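Local coordinates for lipoprotein (Mycoplasma mycoides subsp. capri, PDB 7ADK) that probably acts as a peptidase of the PA clan, the chymotrypsin-like superfamily, as a membrane-attached mycoplasma lipoprotein, at residues V503-E515 with A534-D546. Sequence-based numbering, arbitrary orientation.
Sequences VTAIFHATDFINE and AGIFADFAIVEVD
Thr504 and Glu544 exchange both backbone hydrogen bonds where strands 503-507 and 541-546 pair antiparallel. The ladder then kinks in a classic beta bulge, two residues, Ile506 and Phe507, set against the single Ile542, whose O takes the N-H of Ile506 at 2.8 Å and, weakly, that of Phe507. Ile542 N returns a bond to Phe507 O. Regular pairing breaks off there; a weak bond from Ala538 N to Ala509 O spans the gap before a single bridge, Thr510 with Phe537, beside which Asp511 N bonds to Ile536 O at 2.8 Å.

Val503, Val543 and Val545 pack on one face of the ladder. On the other, Ile542 CD1 reaches the edge of the Phe507 ring, 3.8 Å from CD2, and Phe540 CE2 comes to the same edge, the two aromatic side chains crossing at about a right angle. With CG anti to the backbone N (chi1 179°), Glu544 extends past Ile506, its CB 3.6 Å from Ile506 CD1, while Tyr832 and Tyr444 hydrogen-bond its OE2.

Between the ladders, Asp539 turns away from 503-515 and its OD2 hydrogen-bonds His450 ND1, consistent with the His-Asp pair of PA-clan peptidases. Farther along, Ile536 CD1 comes obliquely against the Phe512 ring. That ring's edge meets Ala538, with CE2 3.9 Å from Ala538 N, in the ring plane.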
loop_
_atom_site.group_PDB
_atom_site.type_symbol
_atom_site.label_atom_id
_atom_site.label_comp_id
_atom_site.label_asym_id
_atom_site.label_seq_id
_atom_site.Cartn_x
_atom_site.Cartn_y
_atom_site.Cartn_z
ATOM N N VAL B 503 26.999 19.800 4.663
ATOM C CA VAL B 503 25.639 19.866 5.231
ATOM C C VAL B 503 25.686 20.277 6.703
ATOM O O VAL B 503 26.299 19.588 7.511
ATOM C CB VAL B 503 24.904 18.526 5.071
ATOM C CG1 VAL B 503 23.518 18.541 5.694
ATOM C CG2 VAL B 503 24.732 18.172 3.608
ATOM N N THR B 504 25.008 21.361 7.089
ATOM C CA THR B 504 25.154 21.989 8.419
ATOM C C THR B 504 23.805 22.407 8.995
ATOM O O THR B 504 23.048 23.088 8.319
ATOM C CB THR B 504 26.079 23.221 8.314
ATOM O OG1 THR B 504 27.346 22.900 7.791
ATOM C CG2 THR B 504 26.323 23.923 9.642
ATOM N N ALA B 505 23.506 22.108 10.260
ATOM C CA ALA B 505 22.392 22.747 10.972
ATOM C C ALA B 505 22.785 24.172 11.410
ATOM O O ALA B 505 23.692 24.341 12.225
ATOM C CB ALA B 505 21.987 21.873 12.157
ATOM N N ILE B 506 22.148 25.207 10.865
ATOM C CA ILE B 506 22.535 26.619 11.063
ATOM C C ILE B 506 21.752 27.353 12.151
ATOM O O ILE B 506 22.325 28.177 12.854
ATOM C CB ILE B 506 22.503 27.337 9.698
ATOM C CG1 ILE B 506 23.910 27.213 9.138
ATOM C CG2 ILE B 506 22.023 28.768 9.726
ATOM C CD1 ILE B 506 24.159 27.967 7.864
ATOM N N PHE B 507 20.469 27.054 12.331
ATOM C CA PHE B 507 19.624 27.630 13.372
ATOM C C PHE B 507 18.849 26.516 14.074
ATOM O O PHE B 507 18.406 25.595 13.406
ATOM C CB PHE B 507 18.719 28.699 12.739
ATOM C CG PHE B 507 17.757 29.411 13.670
ATOM C CD1 PHE B 507 18.221 30.016 14.848
ATOM C CD2 PHE B 507 16.382 29.456 13.379
ATOM C CE1 PHE B 507 17.324 30.629 15.738
ATOM C CE2 PHE B 507 15.490 30.087 14.259
ATOM C CZ PHE B 507 15.954 30.656 15.450
ATOM N N HIS B 508 18.699 26.572 15.399
ATOM C CA HIS B 508 18.076 25.511 16.216
ATOM C C HIS B 508 16.902 25.961 17.099
ATOM O O HIS B 508 16.385 25.143 17.855
ATOM C CB HIS B 508 19.158 24.787 17.034
ATOM C CG HIS B 508 19.637 23.493 16.478
ATOM N ND1 HIS B 508 18.919 22.331 16.417
ATOM C CD2 HIS B 508 20.889 23.217 16.044
ATOM C CE1 HIS B 508 19.722 21.368 15.971
ATOM N NE2 HIS B 508 20.924 21.890 15.736
ATOM N N ALA B 509 16.508 27.244 17.067
ATOM C CA ALA B 509 15.379 27.774 17.862
ATOM C C ALA B 509 15.411 27.404 19.363
ATOM O O ALA B 509 14.373 27.198 19.993
ATOM C CB ALA B 509 14.042 27.455 17.190
ATOM N N THR B 510 16.599 27.345 19.960
ATOM C CA THR B 510 16.800 27.107 21.392
ATOM C C THR B 510 16.884 28.424 22.148
ATOM O O THR B 510 17.605 29.342 21.767
ATOM C CB THR B 510 18.067 26.294 21.664
ATOM O OG1 THR B 510 19.170 26.806 20.950
ATOM C CG2 THR B 510 17.888 24.833 21.309
ATOM N N ASP B 511 16.152 28.518 23.251
ATOM C CA ASP B 511 16.262 29.583 24.250
ATOM C C ASP B 511 16.121 31.012 23.697
ATOM O O ASP B 511 16.683 31.984 24.191
ATOM C CB ASP B 511 17.493 29.340 25.117
ATOM C CG ASP B 511 17.308 29.737 26.574
ATOM O OD1 ASP B 511 16.171 29.859 27.057
ATOM O OD2 ASP B 511 18.318 29.932 27.261
ATOM N N PHE B 512 15.284 31.144 22.671
ATOM C CA PHE B 512 15.075 32.349 21.865
ATOM C C PHE B 512 14.331 33.503 22.556
ATOM O O PHE B 512 14.217 34.580 21.972
ATOM C CB PHE B 512 14.385 31.939 20.563
ATOM C CG PHE B 512 12.982 31.411 20.748
ATOM C CD1 PHE B 512 11.890 32.283 20.791
ATOM C CD2 PHE B 512 12.778 30.029 20.875
ATOM C CE1 PHE B 512 10.595 31.770 20.925
ATOM C CE2 PHE B 512 11.482 29.520 21.024
ATOM C CZ PHE B 512 10.386 30.389 21.035
ATOM N N ILE B 513 13.843 33.318 23.784
ATOM C CA ILE B 513 13.210 34.349 24.631
ATOM C C ILE B 513 14.181 34.951 25.669
ATOM O O ILE B 513 13.876 35.977 26.273
ATOM C CB ILE B 513 11.954 33.732 25.300
ATOM C CG1 ILE B 513 10.894 33.298 24.279
ATOM C CG2 ILE B 513 11.266 34.640 26.324
ATOM C CD1 ILE B 513 10.377 34.375 23.329
ATOM N N ASN B 514 15.346 34.333 25.906
ATOM C CA ASN B 514 16.185 34.538 27.099
ATOM C C ASN B 514 17.015 35.849 27.158
ATOM O O ASN B 514 18.196 35.852 27.514
ATOM C CB ASN B 514 16.988 33.252 27.366
ATOM C CG ASN B 514 17.422 33.055 28.814
ATOM O OD1 ASN B 514 17.156 33.862 29.691
ATOM N ND2 ASN B 514 18.074 31.964 29.129
ATOM N N GLU B 515 16.387 36.976 26.816
ATOM C CA GLU B 515 16.746 38.291 27.349
ATOM C C GLU B 515 16.110 38.413 28.746
ATOM O O GLU B 515 15.128 37.753 29.030
ATOM C CB GLU B 515 16.296 39.421 26.403
ATOM C CG GLU B 515 16.662 40.817 26.932
ATOM C CD GLU B 515 16.508 41.962 25.925
ATOM O OE1 GLU B 515 15.507 42.017 25.183
ATOM O OE2 GLU B 515 17.375 42.867 25.908
ATOM N N ALA B 534 17.957 23.548 32.740
ATOM C CA ALA B 534 17.062 23.306 31.609
ATOM C C ALA B 534 16.470 24.603 31.038
ATOM O O ALA B 534 16.016 25.463 31.794
ATOM C CB ALA B 534 15.965 22.337 32.029
ATOM N N GLY B 535 16.455 24.734 29.715
ATOM C CA GLY B 535 15.929 25.883 28.993
ATOM C C GLY B 535 14.559 25.651 28.370
ATOM O O GLY B 535 13.800 24.776 28.773
ATOM N N ILE B 536 14.242 26.454 27.361
ATOM C CA ILE B 536 13.029 26.341 26.550
ATOM C C ILE B 536 13.398 26.292 25.077
ATOM O O ILE B 536 14.363 26.927 24.669
ATOM C CB ILE B 536 12.040 27.503 26.816
ATOM C CG1 ILE B 536 12.628 28.909 26.570
ATOM C CG2 ILE B 536 11.475 27.414 28.236
ATOM C CD1 ILE B 536 12.267 29.493 25.214
ATOM N N PHE B 537 12.629 25.592 24.257
ATOM C CA PHE B 537 12.811 25.579 22.807
ATOM C C PHE B 537 11.477 25.384 22.075
ATOM O O PHE B 537 10.474 24.986 22.660
ATOM C CB PHE B 537 13.868 24.527 22.414
ATOM C CG PHE B 537 13.344 23.132 22.166
ATOM C CD1 PHE B 537 13.496 22.531 20.912
ATOM C CD2 PHE B 537 12.665 22.434 23.173
ATOM C CE1 PHE B 537 12.953 21.265 20.667
ATOM C CE2 PHE B 537 12.115 21.172 22.926
ATOM C CZ PHE B 537 12.253 20.590 21.667
ATOM N N ALA B 538 11.457 25.647 20.777
ATOM C CA ALA B 538 10.405 25.176 19.877
ATOM C C ALA B 538 11.012 24.226 18.854
ATOM O O ALA B 538 12.096 24.526 18.357
ATOM C CB ALA B 538 9.774 26.372 19.195
ATOM N N ASP B 539 10.373 23.108 18.532
ATOM C CA ASP B 539 10.984 22.101 17.663
ATOM C C ASP B 539 11.015 22.543 16.182
ATOM O O ASP B 539 10.209 22.131 15.357
ATOM C CB ASP B 539 10.324 20.740 17.920
ATOM C CG ASP B 539 11.152 19.551 17.412
ATOM O OD1 ASP B 539 12.374 19.696 17.233
ATOM O OD2 ASP B 539 10.586 18.470 17.153
ATOM N N PHE B 540 11.952 23.423 15.840
ATOM C CA PHE B 540 12.198 23.981 14.503
ATOM C C PHE B 540 13.705 24.234 14.275
ATOM O O PHE B 540 14.368 24.792 15.145
ATOM C CB PHE B 540 11.385 25.270 14.332
ATOM C CG PHE B 540 11.758 26.090 13.116
ATOM C CD1 PHE B 540 11.636 25.547 11.829
ATOM C CD2 PHE B 540 12.288 27.378 13.268
ATOM C CE1 PHE B 540 12.043 26.278 10.704
ATOM C CE2 PHE B 540 12.681 28.120 12.142
ATOM C CZ PHE B 540 12.551 27.571 10.862
ATOM N N ALA B 541 14.253 23.862 13.123
ATOM C CA ALA B 541 15.656 24.066 12.792
ATOM C C ALA B 541 15.836 24.367 11.303
ATOM O O ALA B 541 14.977 24.017 10.501
ATOM C CB ALA B 541 16.443 22.839 13.247
ATOM N N ILE B 542 16.932 25.007 10.914
ATOM C CA ILE B 542 17.205 25.353 9.514
ATOM C C ILE B 542 18.560 24.802 9.083
ATOM O O ILE B 542 19.588 25.161 9.650
ATOM C CB ILE B 542 17.101 26.866 9.265
ATOM C CG1 ILE B 542 15.780 27.433 9.809
ATOM C CG2 ILE B 542 17.261 27.166 7.768
ATOM C CD1 ILE B 542 15.675 28.943 9.726
ATOM N N VAL B 543 18.568 23.920 8.093
ATOM C CA VAL B 543 19.738 23.201 7.589
ATOM C C VAL B 543 20.226 23.799 6.276
ATOM O O VAL B 543 19.467 23.983 5.335
ATOM C CB VAL B 543 19.412 21.705 7.398
ATOM C CG1 VAL B 543 20.544 20.944 6.693
ATOM C CG2 VAL B 543 19.129 21.060 8.755
ATOM N N GLU B 544 21.513 24.071 6.191
ATOM C CA GLU B 544 22.213 24.482 4.978
ATOM C C GLU B 544 22.755 23.260 4.228
ATOM O O GLU B 544 23.342 22.362 4.828
ATOM C CB GLU B 544 23.323 25.451 5.381
ATOM C CG GLU B 544 24.179 25.969 4.222
ATOM C CD GLU B 544 25.342 26.841 4.717
ATOM O OE1 GLU B 544 26.396 26.272 5.072
ATOM O OE2 GLU B 544 25.229 28.088 4.693
ATOM N N VAL B 545 22.582 23.248 2.911
ATOM C CA VAL B 545 23.205 22.293 2.000
ATOM C C VAL B 545 23.939 23.046 0.893
ATOM O O VAL B 545 23.336 23.817 0.146
ATOM C CB VAL B 545 22.170 21.308 1.445
ATOM C CG1 VAL B 545 22.848 20.262 0.585
ATOM C CG2 VAL B 545 21.397 20.570 2.530
ATOM N N ASP B 546 25.247 22.826 0.765
ATOM C CA ASP B 546 26.095 23.473 -0.243
ATOM C C ASP B 546 26.422 22.502 -1.383
ATOM O O ASP B 546 27.386 21.740 -1.326
ATOM C CB ASP B 546 27.334 24.063 0.446
ATOM C CG ASP B 546 28.201 24.962 -0.449
ATOM O OD1 ASP B 546 28.047 24.962 -1.682
ATOM O OD2 ASP B 546 29.009 25.725 0.125
#